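Local atomic coordinates of carbohydrate binding module family 33 and 10 domain protein (Teredinibacter turnerae, PDB entry 6RW7), a protein that is a copper-dependent AA10 lytic polysaccharide monooxygenase, probably acting on cellulose by oxidative cleavage, with the catalytic domain modelled here. Residues C14-K19 with Y46-V51; A53-R58 with R194-V199. One frame throughout, in Å; residues are numbered along the deposited sequence.

Interaction 1: residues C14-K19 with Y46-V51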
loop_
_atom_site.group_PDB
_atom_site.type_symbol
_atom_site.label_atom_id
_atom_site.label_comp_id
_atom_site.label_asym_id
_atom_site.label_seq_id
_atom_site.Cartn_x
_atom_site.Cartn_y
_atom_site.Cartn_z
ATOM N N CYS A 14 8.790 1.281 -7.322
ATOM C CA CYS A 14 8.496 1.223 -8.771
ATOM C C CYS A 14 7.455 2.300 -9.044
ATOM O O CYS A 14 6.279 2.025 -8.873
ATOM C CB CYS A 14 8.051 -0.171 -9.214
ATOM S SG CYS A 14 9.032 -1.542 -8.523
ATOM N N GLY A 15 7.927 3.497 -9.375
ATOM C CA GLY A 15 7.095 4.711 -9.333
ATOM C C GLY A 15 7.917 5.863 -8.821
ATOM O O GLY A 15 8.563 6.567 -9.628
ATOM N N ALA A 16 7.969 6.042 -7.509
ATOM C CA ALA A 16 8.682 7.200 -6.936
ATOM C C ALA A 16 10.172 7.092 -7.276
ATOM O O ALA A 16 10.773 8.097 -7.676
ATOM C CB ALA A 16 8.429 7.299 -5.456
ATOM N N GLU A 17 10.754 5.915 -7.097
ATOM C CA GLU A 17 12.203 5.715 -7.299
ATOM C C GLU A 17 12.467 5.275 -8.739
ATOM O O GLU A 17 12.985 6.073 -9.507
ATOM C CB GLU A 17 12.747 4.714 -6.293
ATOM C CG GLU A 17 12.732 5.237 -4.883
ATOM C CD GLU A 17 13.259 4.259 -3.850
ATOM O OE1 GLU A 17 14.064 3.340 -4.247
ATOM O OE2 GLU A 17 12.879 4.407 -2.661
ATOM N N GLN A 18 12.121 4.057 -9.111
ATOM C CA GLN A 18 12.491 3.511 -10.435
ATOM C C GLN A 18 11.351 3.765 -11.416
ATOM O O GLN A 18 10.176 3.513 -11.079
ATOM C CB GLN A 18 12.813 2.024 -10.345
ATOM C CG GLN A 18 13.962 1.707 -9.401
ATOM C CD GLN A 18 15.234 2.321 -9.940
ATOM O OE1 GLN A 18 15.483 2.322 -11.155
ATOM N NE2 GLN A 18 16.028 2.896 -9.054
ATOM N N LYS A 19 11.709 4.248 -12.606
ATOM C CA LYS A 19 10.779 4.436 -13.737
ATOM C C LYS A 19 11.201 3.510 -14.868
ATOM O O LYS A 19 12.397 3.311 -15.108
ATOM C CB LYS A 19 10.814 5.856 -14.299
ATOM C CG LYS A 19 10.666 6.993 -13.307
ATOM C CD LYS A 19 9.292 7.056 -12.753
ATOM C CE LYS A 19 9.025 8.372 -12.063
ATOM N NZ LYS A 19 9.855 8.497 -10.849
ATOM N N TYR A 46 4.037 6.249 -13.898
ATOM C CA TYR A 46 4.101 7.676 -13.502
ATOM C C TYR A 46 2.905 8.034 -12.616
ATOM O O TYR A 46 2.972 9.038 -11.908
ATOM C CB TYR A 46 4.259 8.577 -14.728
ATOM C CG TYR A 46 5.650 8.484 -15.296
ATOM C CD1 TYR A 46 6.066 7.380 -16.030
ATOM C CD2 TYR A 46 6.597 9.442 -14.992
ATOM C CE1 TYR A 46 7.369 7.266 -16.501
ATOM C CE2 TYR A 46 7.890 9.360 -15.477
ATOM C CZ TYR A 46 8.285 8.267 -16.227
ATOM O OH TYR A 46 9.575 8.185 -16.698
ATOM N N ASN A 47 1.838 7.238 -12.640
ATOM C CA ASN A 47 0.637 7.443 -11.786
ATOM C C ASN A 47 0.727 6.604 -10.509
ATOM O O ASN A 47 -0.299 6.148 -10.002
ATOM C CB ASN A 47 -0.650 7.148 -12.572
ATOM C CG ASN A 47 -1.401 8.408 -12.918
ATOM O OD1 ASN A 47 -1.923 8.537 -14.037
ATOM N ND2 ASN A 47 -1.457 9.324 -11.988
ATOM N N PHE A 48 1.929 6.489 -9.954
ATOM C CA PHE A 48 2.166 5.657 -8.760
ATOM C C PHE A 48 1.416 6.233 -7.558
ATOM O O PHE A 48 1.176 5.527 -6.569
ATOM C CB PHE A 48 3.653 5.570 -8.446
ATOM C CG PHE A 48 4.382 6.862 -8.219
ATOM C CD1 PHE A 48 4.475 7.411 -6.956
ATOM C CD2 PHE A 48 5.023 7.510 -9.257
ATOM C CE1 PHE A 48 5.208 8.569 -6.731
ATOM C CE2 PHE A 48 5.755 8.663 -9.032
ATOM C CZ PHE A 48 5.835 9.198 -7.776
ATOM N N MET A 49 1.024 7.504 -7.611
ATOM C CA MET A 49 0.303 8.181 -6.501
ATOM C C MET A 49 -1.217 8.059 -6.662
ATOM O O MET A 49 -1.952 8.691 -5.889
ATOM C CB MET A 49 0.703 9.653 -6.415
ATOM C CG MET A 49 0.232 10.530 -7.537
ATOM S SD MET A 49 0.971 10.248 -9.176
ATOM C CE MET A 49 2.668 10.747 -8.872
ATOM N N SER A 50 -1.681 7.300 -7.648
ATOM C CA SER A 50 -3.095 7.377 -8.090
ATOM C C SER A 50 -3.773 6.015 -8.062
ATOM O O SER A 50 -4.582 5.765 -8.957
ATOM C CB SER A 50 -3.165 7.993 -9.453
ATOM O OG SER A 50 -2.442 9.213 -9.479
ATOM N N VAL A 51 -3.469 5.170 -7.077
ATOM C CA VAL A 51 -4.253 3.919 -6.910
ATOM C C VAL A 51 -5.454 4.308 -6.050
ATOM O O VAL A 51 -5.278 4.494 -4.834
ATOM C CB VAL A 51 -3.447 2.760 -6.305
ATOM C CG1 VAL A 51 -4.290 1.508 -6.372
ATOM C CG2 VAL A 51 -2.121 2.537 -7.021
#
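The backbone of G15 and A16 lies over one face of the F48 ring. G15 C stands 3.3 Å above the ring plane, toward the rim, and A16 N sits over the ring centre. A16 CB adds an apolar touch on F48 CE1 at 3.7 Å. F48 holds its ring between the backbone N and the carbonyl carbon (chi1 57°), and this turns the ring against the helix end. M49 CE, from the next residue, covers the opposite face. G15 CA lies 3.7 Å from F48 CB.

The second contact is a CH-pi one. K19 crosses Y46 at about a right angle and sets CD over one face of the ring, 4.0 Å from the Y46 centroid. K19 CB and CG lie beside Y46 OH, which is hydrogen-bonded to D21.

The contact joins the C-terminal end of helix 10-17 to the loop that leads into strand 52-54. Both belong to the LPMO catalytic domain. A copper(II) ion held by E5, D101 and H165 lies about 8 Å from the A16 side chain. This site is separate from the copper bound by H1 and H107. A type I turn from N47 to S50 shapes the loop.

Behind this first shell, the K19 chain bends at chi2 and chi4 and brings NZ back to G15 O, a 2.6 Å hydrogen bond with a C=O...N angle of 166°. G15 N donates forward to Q18 O (2.8 Å), just past the helix end. C14 is tied to C28 by a disulfide, and its O accepts from Y80 OH. Y3 meets the F48 ring edge-to-face.

Interaction 2: residues A53-R58 with R194-V199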
loop_
_atom_site.group_PDB
_atom_site.type_symbol
_atom_site.label_atom_id
_atom_site.label_comp_id
_atom_site.label_asym_id
_atom_site.label_seq_id
_atom_site.Cartn_x
_atom_site.Cartn_y
_atom_site.Cartn_z
ATOM N N ALA A 53 -9.962 4.979 -5.377
ATOM C CA ALA A 53 -11.401 4.703 -5.497
ATOM C C ALA A 53 -12.165 5.748 -4.700
ATOM O O ALA A 53 -11.542 6.565 -4.005
ATOM C CB ALA A 53 -11.693 3.303 -5.013
ATOM N N HIS A 54 -13.494 5.689 -4.751
ATOM C CA HIS A 54 -14.363 6.583 -3.973
ATOM C C HIS A 54 -15.385 5.724 -3.246
ATOM O O HIS A 54 -16.517 5.650 -3.695
ATOM C CB HIS A 54 -15.014 7.635 -4.874
ATOM C CG HIS A 54 -14.015 8.562 -5.454
ATOM N ND1 HIS A 54 -13.355 8.282 -6.627
ATOM C CD2 HIS A 54 -13.540 9.741 -5.006
ATOM C CE1 HIS A 54 -12.483 9.244 -6.871
ATOM N NE2 HIS A 54 -12.611 10.169 -5.906
ATOM N N HIS A 55 -14.952 5.096 -2.164
ATOM C CA HIS A 55 -15.804 4.217 -1.331
ATOM C C HIS A 55 -15.063 3.918 -0.038
ATOM O O HIS A 55 -13.991 4.519 0.195
ATOM C CB HIS A 55 -16.212 2.969 -2.109
ATOM C CG HIS A 55 -15.083 2.136 -2.597
ATOM N ND1 HIS A 55 -14.007 1.735 -1.785
ATOM C CD2 HIS A 55 -14.857 1.609 -3.816
ATOM C CE1 HIS A 55 -13.205 0.990 -2.509
ATOM N NE2 HIS A 55 -13.686 0.901 -3.756
ATOM N N GLU A 56 -15.647 3.079 0.798
ATOM C CA GLU A 56 -15.202 2.852 2.196
ATOM C C GLU A 56 -14.101 1.778 2.295
ATOM O O GLU A 56 -13.666 1.475 3.414
ATOM C CB GLU A 56 -16.430 2.485 3.024
ATOM C CG GLU A 56 -17.427 3.629 3.186
ATOM C CD GLU A 56 -18.793 3.135 3.657
ATOM O OE1 GLU A 56 -19.500 2.488 2.856
ATOM O OE2 GLU A 56 -19.130 3.377 4.833
ATOM N N GLY A 57 -13.626 1.231 1.185
ATOM C CA GLY A 57 -12.490 0.302 1.181
ATOM C C GLY A 57 -12.861 -1.088 1.656
ATOM O O GLY A 57 -14.063 -1.423 1.772
ATOM N N ARG A 58 -11.840 -1.885 1.927
ATOM C CA ARG A 58 -11.959 -3.339 2.164
ATOM C C ARG A 58 -12.809 -3.670 3.404
ATOM O O ARG A 58 -13.348 -4.763 3.409
ATOM C CB ARG A 58 -10.563 -3.955 2.263
ATOM C CG ARG A 58 -10.572 -5.451 2.552
ATOM C CD ARG A 58 -11.166 -6.274 1.444
ATOM N NE ARG A 58 -11.263 -7.655 1.893
ATOM C CZ ARG A 58 -11.873 -8.637 1.240
ATOM N NH1 ARG A 58 -12.471 -8.411 0.077
ATOM N NH2 ARG A 58 -11.930 -9.849 1.782
ATOM N N ARG A 194 -10.180 7.401 -1.609
ATOM C CA ARG A 194 -9.368 6.421 -0.846
ATOM C C ARG A 194 -8.204 5.981 -1.726
ATOM O O ARG A 194 -8.416 5.730 -2.919
ATOM C CB ARG A 194 -10.243 5.231 -0.460
ATOM C CG ARG A 194 -9.571 4.190 0.428
ATOM C CD ARG A 194 -10.600 3.152 0.888
ATOM N NE ARG A 194 -11.555 3.826 1.766
ATOM C CZ ARG A 194 -11.487 3.902 3.093
ATOM N NH1 ARG A 194 -10.596 3.214 3.800
ATOM N NH2 ARG A 194 -12.330 4.690 3.734
ATOM N N PHE A 195 -7.010 5.895 -1.143
ATOM C CA PHE A 195 -5.785 5.488 -1.860
ATOM C C PHE A 195 -5.270 4.193 -1.259
ATOM O O PHE A 195 -5.506 3.928 -0.058
ATOM C CB PHE A 195 -4.742 6.601 -1.806
ATOM C CG PHE A 195 -5.227 7.826 -2.525
ATOM C CD1 PHE A 195 -5.945 8.789 -1.842
ATOM C CD2 PHE A 195 -5.005 7.980 -3.889
ATOM C CE1 PHE A 195 -6.446 9.887 -2.524
ATOM C CE2 PHE A 195 -5.525 9.066 -4.569
ATOM C CZ PHE A 195 -6.248 10.006 -3.883
ATOM N N PHE A 196 -4.678 3.371 -2.108
ATOM C CA PHE A 196 -4.273 1.992 -1.772
ATOM C C PHE A 196 -2.777 1.816 -1.980
ATOM O O PHE A 196 -2.238 2.317 -2.932
ATOM C CB PHE A 196 -5.056 0.981 -2.618
ATOM C CG PHE A 196 -6.541 1.148 -2.489
ATOM C CD1 PHE A 196 -7.228 2.027 -3.311
ATOM C CD2 PHE A 196 -7.234 0.476 -1.501
ATOM C CE1 PHE A 196 -8.590 2.198 -3.158
ATOM C CE2 PHE A 196 -8.602 0.646 -1.350
ATOM C CZ PHE A 196 -9.270 1.518 -2.180
ATOM N N SER A 197 -2.140 1.047 -1.108
ATOM C CA SER A 197 -0.679 0.842 -1.186
ATOM C C SER A 197 -0.323 -0.515 -0.590
ATOM O O SER A 197 -0.767 -0.816 0.533
ATOM C CB SER A 197 0.022 1.987 -0.521
ATOM O OG SER A 197 1.416 2.019 -0.805
ATOM N N CYS A 198 0.407 -1.333 -1.343
ATOM C CA CYS A 198 0.932 -2.638 -0.880
ATOM C C CYS A 198 2.417 -2.534 -0.542
ATOM O O CYS A 198 3.160 -1.897 -1.292
ATOM C CB CYS A 198 0.748 -3.711 -1.937
ATOM S SG CYS A 198 -0.947 -4.341 -1.939
ATOM N N VAL A 199 2.830 -3.199 0.525
ATOM C CA VAL A 199 4.241 -3.253 0.957
ATOM C C VAL A 199 4.669 -4.718 1.006
ATOM O O VAL A 199 4.039 -5.510 1.740
ATOM C CB VAL A 199 4.435 -2.585 2.331
ATOM C CG1 VAL A 199 5.917 -2.465 2.630
ATOM C CG2 VAL A 199 3.759 -1.223 2.401
HETATM O O HOH W 1 -12.929 6.913 1.934
#
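A53 and R194 form an antiparallel, hydrogen-bonded pair where short strand 52-54 meets strand 193-202, in one sheet of the immunoglobulin-like beta-sandwich of the LPMO domain. Each satisfies the other's backbone: A53 N gives to R194 O at 3.0 Å, and R194 N gives to A53 O at 2.9 Å.

The R194 side chain then reaches the turn that follows the short strand. Its CG is anti to the backbone N (chi1 -175°), and a bend at chi3 brings the guanidinium to H55-G57. R194 NE donates to H55 O at 3.0 Å, with an N-H...O angle of 160°. A water lies within hydrogen-bonding distance of H55 O (3.1 Å) and accepts from R194 NH2. The other guanidinium bonds are salt bridges, NH1 to E184 and NH2 to E113. This buried group therefore has partners at all three nitrogens. The two carboxylates probably balance its charge. E56 O lies over the centre of the guanidinium, 3.3 Å above its plane, as a face contact without a hydrogen bond. R194 CD packs on G57 CA, 3.4 Å away.

F196 turns its edge to residues 53-55. A53 CB touches F196 CE1 at 3.8 Å, and H55 CE1 comes to F196 CZ at the same edge, the H55 and F196 side chains crossing at about a right angle. F70 stacks on the F196 ring.

H54 ND1 and NE2 pair with E73 and E193; E193 is seen as a copper(I) ligand in a crystal structure of this protein, though the ion is not bound to it in this chain. H55 closes its own turn: G57 N donates to H55 ND1 at 3.0 Å, tilted 19° out of the imidazole plane.

The two interactions follow each other along the chain, with centres about 16 Å apart. Interaction 2 is buried and pairs two strands of the sheet. Interaction 1 is partly buried and sets a helix end against a loop. They meet where the loop of interaction 1 becomes the strand of interaction 2: F196 N probably bonds to V51 O at 3.0 Å, and F195 packs on M49 and V51. Strand 193-202 thus touches both. The chemistry differs with place. Residues 14-19 and 46-51 meet through ring faces laid on a peptide backbone and on a lysine's aliphatic carbons. Residues 53-58 and 194-199 meet through backbone bonds and a buried arginine salt-bridged to two glutamates, which probably balance its charge.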